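PDB 2CYA: tyrosine--tRNA ligase from Aeropyrum pernix, which catalyses the ATP-dependent activation of tyrosine and its transfer to the acceptor end of tRNA(Tyr), as a homodimeric class I aminoacyl-tRNA synthetase. Local coordinates for residues T75-I80 against L163-M168; K124-L129 against V170-Y175; I180-M185 against I209-I214. One frame throughout, in Å; residues are numbered along the deposited sequence.

Interaction 1: T75-I80 against L163-M168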
loop_
_atom_site.group_PDB
_atom_site.type_symbol
_atom_site.label_atom_id
_atom_site.label_comp_id
_atom_site.label_asym_id
_atom_site.label_seq_id
_atom_site.Cartn_x
_atom_site.Cartn_y
_atom_site.Cartn_z
ATOM N N THR A 75 -10.702 -9.006 -6.450
ATOM C CA THR A 75 -9.983 -10.201 -6.049
ATOM C C THR A 75 -8.877 -9.962 -5.036
ATOM O O THR A 75 -8.715 -10.759 -4.113
ATOM C CB THR A 75 -9.393 -10.930 -7.272
ATOM O OG1 THR A 75 -8.427 -10.091 -7.911
ATOM C CG2 THR A 75 -10.515 -11.287 -8.276
ATOM N N TRP A 76 -8.127 -8.873 -5.191
ATOM C CA TRP A 76 -7.053 -8.582 -4.250
ATOM C C TRP A 76 -7.631 -8.237 -2.875
ATOM O O TRP A 76 -7.060 -8.574 -1.839
ATOM C CB TRP A 76 -6.161 -7.448 -4.792
ATOM C CG TRP A 76 -5.207 -7.943 -5.849
ATOM C CD1 TRP A 76 -5.483 -8.822 -6.859
ATOM C CD2 TRP A 76 -3.822 -7.594 -5.992
ATOM N NE1 TRP A 76 -4.358 -9.042 -7.623
ATOM C CE2 TRP A 76 -3.324 -8.303 -7.108
ATOM C CE3 TRP A 76 -2.954 -6.752 -5.284
ATOM C CZ2 TRP A 76 -1.996 -8.199 -7.529
ATOM C CZ3 TRP A 76 -1.626 -6.645 -5.707
ATOM C CH2 TRP A 76 -1.166 -7.363 -6.817
ATOM N N HIS A 77 -8.786 -7.590 -2.867
ATOM C CA HIS A 77 -9.427 -7.236 -1.614
ATOM C C HIS A 77 -9.854 -8.519 -0.902
ATOM O O HIS A 77 -9.713 -8.631 0.309
ATOM C CB HIS A 77 -10.656 -6.361 -1.878
ATOM C CG HIS A 77 -10.344 -5.090 -2.600
ATOM N ND1 HIS A 77 -10.264 -3.872 -1.960
ATOM C CD2 HIS A 77 -10.082 -4.848 -3.908
ATOM C CE1 HIS A 77 -9.973 -2.933 -2.841
ATOM N NE2 HIS A 77 -9.858 -3.496 -4.031
ATOM N N ALA A 78 -10.387 -9.480 -1.660
ATOM C CA ALA A 78 -10.845 -10.752 -1.084
ATOM C C ALA A 78 -9.633 -11.467 -0.496
ATOM O O ALA A 78 -9.700 -12.083 0.581
ATOM C CB ALA A 78 -11.495 -11.625 -2.165
ATOM N N TYR A 79 -8.522 -11.388 -1.213
ATOM C CA TYR A 79 -7.302 -12.018 -0.721
ATOM C C TYR A 79 -6.929 -11.365 0.607
ATOM O O TYR A 79 -6.632 -12.043 1.577
ATOM C CB TYR A 79 -6.158 -11.835 -1.706
ATOM C CG TYR A 79 -4.853 -12.446 -1.229
ATOM C CD1 TYR A 79 -4.631 -13.821 -1.298
ATOM C CD2 TYR A 79 -3.836 -11.645 -0.725
ATOM C CE1 TYR A 79 -3.421 -14.376 -0.880
ATOM C CE2 TYR A 79 -2.623 -12.191 -0.307
ATOM C CZ TYR A 79 -2.421 -13.551 -0.389
ATOM O OH TYR A 79 -1.201 -14.078 -0.012
ATOM N N ILE A 80 -6.960 -10.041 0.651
ATOM C CA ILE A 80 -6.611 -9.355 1.885
ATOM C C ILE A 80 -7.456 -9.863 3.047
ATOM O O ILE A 80 -6.944 -10.040 4.150
ATOM C CB ILE A 80 -6.737 -7.826 1.731
ATOM C CG1 ILE A 80 -5.598 -7.330 0.823
ATOM C CG2 ILE A 80 -6.684 -7.144 3.096
ATOM C CD1 ILE A 80 -5.668 -5.861 0.487
ATOM N N LEU A 163 -5.397 -1.679 6.669
ATOM C CA LEU A 163 -5.389 -0.242 6.429
ATOM C C LEU A 163 -5.234 0.013 4.936
ATOM O O LEU A 163 -5.702 1.019 4.416
ATOM C CB LEU A 163 -4.247 0.442 7.186
ATOM C CG LEU A 163 -4.591 1.013 8.570
ATOM C CD1 LEU A 163 -5.041 -0.104 9.514
ATOM C CD2 LEU A 163 -3.372 1.732 9.123
ATOM N N ILE A 164 -4.577 -0.903 4.242
ATOM C CA ILE A 164 -4.392 -0.748 2.805
ATOM C C ILE A 164 -5.708 -0.973 2.042
ATOM O O ILE A 164 -5.958 -0.321 1.030
ATOM C CB ILE A 164 -3.309 -1.729 2.293
ATOM C CG1 ILE A 164 -1.939 -1.302 2.833
ATOM C CG2 ILE A 164 -3.240 -1.723 0.788
ATOM C CD1 ILE A 164 -0.789 -2.173 2.322
ATOM N N TYR A 165 -6.540 -1.876 2.558
ATOM C CA TYR A 165 -7.824 -2.237 1.942
ATOM C C TYR A 165 -8.595 -0.987 1.509
ATOM O O TYR A 165 -8.802 -0.766 0.328
ATOM C CB TYR A 165 -8.641 -3.093 2.934
ATOM C CG TYR A 165 -9.916 -3.692 2.394
ATOM C CD1 TYR A 165 -10.007 -5.048 2.126
ATOM C CD2 TYR A 165 -11.047 -2.895 2.167
ATOM C CE1 TYR A 165 -11.199 -5.613 1.648
ATOM C CE2 TYR A 165 -12.236 -3.443 1.686
ATOM C CZ TYR A 165 -12.306 -4.802 1.431
ATOM O OH TYR A 165 -13.479 -5.347 0.945
ATOM N N PRO A 166 -8.989 -0.131 2.464
ATOM C CA PRO A 166 -9.738 1.114 2.197
ATOM C C PRO A 166 -9.011 2.034 1.215
ATOM O O PRO A 166 -9.631 2.690 0.365
ATOM C CB PRO A 166 -9.835 1.767 3.575
ATOM C CG PRO A 166 -9.669 0.632 4.531
ATOM C CD PRO A 166 -8.665 -0.261 3.897
ATOM N N LEU A 167 -7.696 2.114 1.365
ATOM C CA LEU A 167 -6.872 2.949 0.503
ATOM C C LEU A 167 -7.065 2.461 -0.937
ATOM O O LEU A 167 -7.241 3.254 -1.857
ATOM C CB LEU A 167 -5.397 2.835 0.922
ATOM C CG LEU A 167 -4.731 3.908 1.809
ATOM C CD1 LEU A 167 -5.746 4.660 2.627
ATOM C CD2 LEU A 167 -3.651 3.243 2.704
ATOM N N MET A 168 -7.052 1.148 -1.112
ATOM C CA MET A 168 -7.247 0.552 -2.433
ATOM C C MET A 168 -8.683 0.741 -2.917
ATOM O O MET A 168 -8.913 0.954 -4.105
ATOM C CB MET A 168 -6.919 -0.947 -2.398
ATOM C CG MET A 168 -5.404 -1.231 -2.387
ATOM S SD MET A 168 -5.072 -2.984 -2.207
ATOM C CE MET A 168 -5.763 -3.604 -3.806
#

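Interaction 2: K124-L129 against V170-Y175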
loop_
_atom_site.group_PDB
_atom_site.type_symbol
_atom_site.label_atom_id
_atom_site.label_comp_id
_atom_site.label_asym_id
_atom_site.label_seq_id
_atom_site.Cartn_x
_atom_site.Cartn_y
_atom_site.Cartn_z
ATOM N N LYS A 124 1.160 0.953 -12.634
ATOM C CA LYS A 124 1.877 1.742 -11.643
ATOM C C LYS A 124 1.069 2.969 -11.239
ATOM O O LYS A 124 1.097 3.392 -10.078
ATOM C CB LYS A 124 3.248 2.161 -12.187
ATOM C CG LYS A 124 3.247 3.191 -13.307
ATOM C CD LYS A 124 4.690 3.414 -13.799
ATOM C CE LYS A 124 4.874 4.767 -14.481
ATOM N NZ LYS A 124 3.981 4.890 -15.664
ATOM N N ASP A 125 0.330 3.538 -12.183
ATOM C CA ASP A 125 -0.474 4.711 -11.859
ATOM C C ASP A 125 -1.524 4.410 -10.804
ATOM O O ASP A 125 -1.884 5.283 -10.026
ATOM C CB ASP A 125 -1.136 5.277 -13.112
ATOM C CG ASP A 125 -0.127 5.910 -14.054
ATOM O OD1 ASP A 125 0.952 6.316 -13.562
ATOM O OD2 ASP A 125 -0.411 6.009 -15.267
ATOM N N TYR A 126 -2.012 3.175 -10.768
ATOM C CA TYR A 126 -2.985 2.827 -9.759
ATOM C C TYR A 126 -2.317 2.909 -8.381
ATOM O O TYR A 126 -2.860 3.535 -7.458
ATOM C CB TYR A 126 -3.520 1.417 -9.982
ATOM C CG TYR A 126 -4.350 0.922 -8.832
ATOM C CD1 TYR A 126 -5.657 1.387 -8.628
ATOM C CD2 TYR A 126 -3.846 -0.040 -7.965
ATOM C CE1 TYR A 126 -6.436 0.884 -7.588
ATOM C CE2 TYR A 126 -4.605 -0.541 -6.923
ATOM C CZ TYR A 126 -5.898 -0.084 -6.732
ATOM O OH TYR A 126 -6.638 -0.597 -5.680
ATOM N N TRP A 127 -1.142 2.284 -8.242
ATOM C CA TRP A 127 -0.436 2.317 -6.956
ATOM C C TRP A 127 -0.010 3.739 -6.674
ATOM O O TRP A 127 0.037 4.165 -5.532
ATOM C CB TRP A 127 0.750 1.331 -6.961
ATOM C CG TRP A 127 0.243 -0.083 -7.093
ATOM C CD1 TRP A 127 0.262 -0.867 -8.225
ATOM C CD2 TRP A 127 -0.517 -0.809 -6.119
ATOM N NE1 TRP A 127 -0.452 -2.026 -8.011
ATOM C CE2 TRP A 127 -0.941 -2.014 -6.727
ATOM C CE3 TRP A 127 -0.889 -0.553 -4.787
ATOM C CZ2 TRP A 127 -1.720 -2.967 -6.050
ATOM C CZ3 TRP A 127 -1.664 -1.502 -4.114
ATOM C CH2 TRP A 127 -2.072 -2.693 -4.751
ATOM N N GLY A 128 0.262 4.494 -7.731
ATOM C CA GLY A 128 0.609 5.891 -7.538
ATOM C C GLY A 128 -0.532 6.600 -6.808
ATOM O O GLY A 128 -0.286 7.462 -5.935
ATOM N N LEU A 129 -1.778 6.235 -7.148
ATOM C CA LEU A 129 -2.980 6.820 -6.515
ATOM C C LEU A 129 -3.141 6.290 -5.106
ATOM O O LEU A 129 -3.550 7.014 -4.198
ATOM C CB LEU A 129 -4.269 6.475 -7.297
ATOM C CG LEU A 129 -4.862 7.444 -8.324
ATOM C CD1 LEU A 129 -6.054 6.782 -9.033
ATOM C CD2 LEU A 129 -5.321 8.718 -7.622
ATOM N N VAL A 170 -10.793 3.222 -2.217
ATOM C CA VAL A 170 -10.911 4.602 -2.684
ATOM C C VAL A 170 -10.148 4.782 -4.012
ATOM O O VAL A 170 -10.624 5.454 -4.934
ATOM C CB VAL A 170 -10.336 5.585 -1.634
ATOM C CG1 VAL A 170 -10.309 6.993 -2.186
ATOM C CG2 VAL A 170 -11.170 5.531 -0.357
ATOM N N SER A 171 -8.968 4.176 -4.119
ATOM C CA SER A 171 -8.193 4.325 -5.336
ATOM C C SER A 171 -8.857 3.667 -6.535
ATOM O O SER A 171 -8.666 4.117 -7.657
ATOM C CB SER A 171 -6.777 3.768 -5.143
ATOM O OG SER A 171 -6.104 4.496 -4.132
ATOM N N ASP A 172 -9.599 2.587 -6.296
ATOM C CA ASP A 172 -10.314 1.894 -7.365
ATOM C C ASP A 172 -11.309 2.878 -7.983
ATOM O O ASP A 172 -11.429 2.973 -9.207
ATOM C CB ASP A 172 -11.119 0.698 -6.828
ATOM C CG ASP A 172 -10.252 -0.444 -6.338
ATOM O OD1 ASP A 172 -9.077 -0.540 -6.740
ATOM O OD2 ASP A 172 -10.761 -1.272 -5.559
ATOM N N ILE A 173 -12.037 3.582 -7.112
ATOM C CA ILE A 173 -13.038 4.568 -7.525
ATOM C C ILE A 173 -12.379 5.695 -8.316
ATOM O O ILE A 173 -12.840 6.036 -9.399
ATOM C CB ILE A 173 -13.783 5.159 -6.273
ATOM C CG1 ILE A 173 -14.667 4.070 -5.648
ATOM C CG2 ILE A 173 -14.621 6.388 -6.653
ATOM C CD1 ILE A 173 -15.155 4.410 -4.243
ATOM N N PHE A 174 -11.294 6.267 -7.798
ATOM C CA PHE A 174 -10.647 7.361 -8.527
ATOM C C PHE A 174 -9.997 6.866 -9.824
ATOM O O PHE A 174 -10.130 7.499 -10.880
ATOM C CB PHE A 174 -9.579 8.069 -7.670
ATOM C CG PHE A 174 -10.113 8.717 -6.400
ATOM C CD1 PHE A 174 -11.404 9.245 -6.343
ATOM C CD2 PHE A 174 -9.279 8.862 -5.284
ATOM C CE1 PHE A 174 -11.856 9.906 -5.204
ATOM C CE2 PHE A 174 -9.718 9.525 -4.129
ATOM C CZ PHE A 174 -11.005 10.049 -4.081
ATOM N N TYR A 175 -9.297 5.738 -9.752
ATOM C CA TYR A 175 -8.632 5.202 -10.935
ATOM C C TYR A 175 -9.624 4.983 -12.081
ATOM O O TYR A 175 -9.310 5.266 -13.235
ATOM C CB TYR A 175 -7.943 3.880 -10.607
ATOM C CG TYR A 175 -7.174 3.291 -11.770
ATOM C CD1 TYR A 175 -5.861 3.694 -12.045
ATOM C CD2 TYR A 175 -7.749 2.312 -12.585
ATOM C CE1 TYR A 175 -5.137 3.122 -13.109
ATOM C CE2 TYR A 175 -7.040 1.741 -13.644
ATOM C CZ TYR A 175 -5.736 2.150 -13.899
ATOM O OH TYR A 175 -5.044 1.589 -14.953
#

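Interaction 3: I180-M185 against I209-I214. With SO4 (sulfate ion), chain D.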
loop_
_atom_site.group_PDB
_atom_site.type_symbol
_atom_site.label_atom_id
_atom_site.label_comp_id
_atom_site.label_asym_id
_atom_site.label_seq_id
_atom_site.Cartn_x
_atom_site.Cartn_y
_atom_site.Cartn_z
ATOM N N ILE A 180 -20.037 7.855 -9.706
ATOM C CA ILE A 180 -20.868 7.116 -8.750
ATOM C C ILE A 180 -20.281 5.797 -8.248
ATOM O O ILE A 180 -19.762 4.996 -9.015
ATOM C CB ILE A 180 -22.238 6.740 -9.365
ATOM C CG1 ILE A 180 -23.027 7.983 -9.774
ATOM C CG2 ILE A 180 -23.037 5.933 -8.358
ATOM C CD1 ILE A 180 -24.249 7.633 -10.616
ATOM N N ALA A 181 -20.438 5.559 -6.957
ATOM C CA ALA A 181 -19.977 4.338 -6.325
ATOM C C ALA A 181 -21.200 3.631 -5.723
ATOM O O ALA A 181 -21.800 4.123 -4.770
ATOM C CB ALA A 181 -18.970 4.669 -5.219
ATOM N N LEU A 182 -21.584 2.497 -6.294
ATOM C CA LEU A 182 -22.703 1.732 -5.767
ATOM C C LEU A 182 -22.131 0.662 -4.843
ATOM O O LEU A 182 -21.049 0.135 -5.092
ATOM C CB LEU A 182 -23.461 1.051 -6.908
ATOM C CG LEU A 182 -24.517 0.011 -6.522
ATOM C CD1 LEU A 182 -25.723 0.738 -5.940
ATOM C CD2 LEU A 182 -24.938 -0.814 -7.752
ATOM N N GLY A 183 -22.851 0.344 -3.778
ATOM C CA GLY A 183 -22.392 -0.687 -2.877
ATOM C C GLY A 183 -23.360 -0.884 -1.732
ATOM O O GLY A 183 -24.279 -0.082 -1.531
ATOM N N GLY A 184 -23.166 -1.962 -0.977
ATOM C CA GLY A 184 -24.017 -2.213 0.163
ATOM C C GLY A 184 -23.663 -1.204 1.236
ATOM O O GLY A 184 -22.649 -0.503 1.138
ATOM N N MET A 185 -24.483 -1.124 2.272
ATOM C CA MET A 185 -24.219 -0.194 3.365
ATOM C C MET A 185 -22.926 -0.517 4.073
ATOM O O MET A 185 -22.410 0.310 4.816
ATOM C CB MET A 185 -25.365 -0.212 4.374
ATOM C CG MET A 185 -26.536 0.644 3.964
ATOM S SD MET A 185 -26.093 2.404 3.904
ATOM C CE MET A 185 -26.349 2.892 5.612
ATOM N N ILE A 209 -24.044 5.463 -3.572
ATOM C CA ILE A 209 -25.390 4.856 -3.570
ATOM C C ILE A 209 -25.342 3.511 -2.866
ATOM O O ILE A 209 -24.739 2.550 -3.361
ATOM C CB ILE A 209 -25.942 4.659 -5.014
ATOM C CG1 ILE A 209 -26.115 6.016 -5.699
ATOM C CG2 ILE A 209 -27.287 3.917 -4.967
ATOM C CD1 ILE A 209 -26.361 5.938 -7.171
ATOM N N HIS A 210 -26.002 3.439 -1.717
ATOM C CA HIS A 210 -25.995 2.236 -0.906
ATOM C C HIS A 210 -27.280 1.412 -0.897
ATOM O O HIS A 210 -28.374 1.931 -0.637
ATOM C CB HIS A 210 -25.598 2.625 0.522
ATOM C CG HIS A 210 -24.282 3.338 0.590
ATOM N ND1 HIS A 210 -24.055 4.421 1.410
ATOM C CD2 HIS A 210 -23.131 3.147 -0.105
ATOM C CE1 HIS A 210 -22.825 4.867 1.218
ATOM N NE2 HIS A 210 -22.242 4.110 0.304
ATOM N N THR A 211 -27.109 0.119 -1.173
ATOM C CA THR A 211 -28.188 -0.849 -1.191
ATOM C C THR A 211 -28.285 -1.547 0.171
ATOM O O THR A 211 -27.305 -1.625 0.916
ATOM C CB THR A 211 -27.945 -1.909 -2.279
ATOM O OG1 THR A 211 -26.653 -2.496 -2.100
ATOM C CG2 THR A 211 -28.019 -1.266 -3.651
ATOM N N PRO A 212 -29.479 -2.051 0.516
ATOM C CA PRO A 212 -29.693 -2.738 1.794
ATOM C C PRO A 212 -29.009 -4.107 1.860
ATOM O O PRO A 212 -28.846 -4.787 0.855
ATOM C CB PRO A 212 -31.222 -2.840 1.878
ATOM C CG PRO A 212 -31.618 -2.989 0.436
ATOM C CD PRO A 212 -30.733 -1.959 -0.258
ATOM N N ILE A 213 -28.615 -4.499 3.060
ATOM C CA ILE A 213 -27.956 -5.776 3.272
ATOM C C ILE A 213 -28.942 -6.684 3.992
ATOM O O ILE A 213 -29.233 -6.458 5.168
ATOM C CB ILE A 213 -26.686 -5.590 4.150
ATOM C CG1 ILE A 213 -25.634 -4.791 3.368
ATOM C CG2 ILE A 213 -26.127 -6.947 4.590
ATOM C CD1 ILE A 213 -24.461 -4.325 4.206
ATOM N N ILE A 214 -29.462 -7.692 3.287
ATOM C CA ILE A 214 -30.410 -8.641 3.873
ATOM C C ILE A 214 -29.810 -9.354 5.094
ATOM O O ILE A 214 -28.683 -9.854 5.046
ATOM C CB ILE A 214 -30.848 -9.701 2.842
ATOM C CG1 ILE A 214 -31.778 -9.061 1.810
ATOM C CG2 ILE A 214 -31.539 -10.868 3.544
ATOM C CD1 ILE A 214 -32.417 -10.051 0.870
HETATM S S SO4 D . -21.473 -5.583 -1.228
HETATM O O1 SO4 D . -20.771 -4.675 -2.237
HETATM O O2 SO4 D . -22.265 -4.686 -0.284
HETATM O O3 SO4 D . -22.408 -6.359 -1.947
HETATM O O4 SO4 D . -20.429 -6.132 -0.430
#

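Interaction 1: T75-I80 against L163-M168
H77 points the edge of its imidazole at the face of the Y165 phenol ring, a T-shaped stack with the two ring centroids 5.1 Å apart and the planes at 83°. The stack sits in a nearly antiparallel helix pair of the Rossmann-type catalytic domain, 75-80 against 163-168, whose short axes make an angle of 165°. H77 ND1 lies above the centre of the phenol, while H77 CB approaches Y165 CE1 to 3.6 Å. The phenol is swung across because Y165 CG stands anti to the backbone N (chi1 -173°). Y165 is predicted to bind L-tyrosine, and its hydroxyl is hydrogen-bonded to E43.

M168 slides past H77 in the opposite direction, its CB 3.7 Å from H77 CE1. A bend at the end of the M168 chain brings CE over one imidazole face, offset toward the rim, and to 4.0 Å from W76 CB. H77 NE2 makes a weak hydrogen bond to D172, another predicted tyrosine ligand. On the dimer side, I131 of the second subunit packs on W76 and I80. I80 touches both partners on helix 161-175: its CD1 meets M168 SD, and its CG2 stops 4.0 Å from Y165 CD1, at the ring edge.

Interaction 2: K124-L129 against V170-Y175
The axes of segments 124-129 and 170-175 pass 9.4 Å apart with their directions at 124°, and the backbones come nearest at L129 and S171, CA to CA 5.9 Å. This is helix-on-helix packing within the class I catalytic domain, and it reaches the predicted tyrosine site through D172. The one hydrogen bond across it runs from Y126 OH to D172 OD1, 2.7 Å long. The hydroxyl meets that oxygen from above the carboxylate plane, 36° out of it, although the ring and the carboxylate are themselves turned nearly parallel. M168 O is a second probable acceptor within reach of the same hydroxyl, competing with D172 OD1 for its one proton.

A chi1 of 170° puts the phenol of Y126 on the side away from its backbone N and carries it across to helix 161-175, where it turns an edge to the face of Y175. Their centroids are 5.7 Å apart and the planes almost perpendicular, so Y126 CD1 comes 4.0 Å from Y175 CG. A phenylalanine in place of Y126 would probably leave D172 OD1 without this donor and its carboxylate less firmly oriented. Y175 OH is held by D123, while S171 CB rests 3.8 Å from Y126 CE1. L129 packs beside the same Y175: its CD1 lies 4.0 Å from F174 CB and 3.5 Å from Y175 N.

Interaction 3: I180-M185 against I209-I214
G183 O draws in three groups of the neighbouring strand. T211 N donates a hydrogen bond to it at 2.9 Å, with an N-H...O angle of 156°. H210 CA makes a CA-H...O contact with the same G183 O at 3.0 Å, and T211 OG1 approaches it too, though only as a weak and unsettled bond. The ladder continues with I209 N to A181 O (2.9 Å, 171°) and G183 N to I209 O (2.9 Å), before fading into a weak M185 N to T211 O bond as the strands end. Strands 180-184 and 207-211 are parallel, the two strands of a beta-alpha-beta crossover through helix 188-198.

On the sheet face that carries L182, I209 and T211, the L182 side chain swings opposite its own N (chi1 170°), which leads CD1 across to I209 CG2 at 3.7 Å and also against T211 CG2. K58 and V59 of helix 51-64 pack on L182. On the opposite sheet face, H210 has ND1 hydrogen-bonded to E19 and NE2 to H191, which should restrict the imidazole's rotation. M185 crosses H210 at about a right angle, its SD 3.4 Å from H210 CB and oblique to the ring.

G184 N makes a weak hydrogen bond to O2 of a sulfate ion at 3.0 Å; G184 has no side chain and lies beside both that oxygen and I213, which touches K238 of the KMSKS region. G183 lies close to Q187, a predicted tyrosine ligand. Regular backbone bonds thus join the strands as far as G183 O, and the weak M185 N and sulfate bonds mark the ladder's end beside the predicted tyrosine site. The sulfate, probably from the crystallisation liquor, does not by itself establish a physiological anion site.

In the fold
From the N terminus, segment 75-80 follows strand 68-73 and waits until 163-168 for its partner, closing a long loop. Interaction 2 opens inside that loop at 124-129 but closes beyond it at 170-175, so the two contacts cross. Both land on helix 161-175, which thereby joins helices 75-80 and 124-135; they touch where W76 and M168 CE pack on the W127 ring, and both reach the second subunit. Interaction 3 comes in series, closing its short loop through helix 188-198 and pairing strands within the central sheet. I173 CD1 packs on A181 CB, linking interaction 2 to this sheet, whereas interactions 1 and 3 stay about 10 Å apart at their nearest atoms.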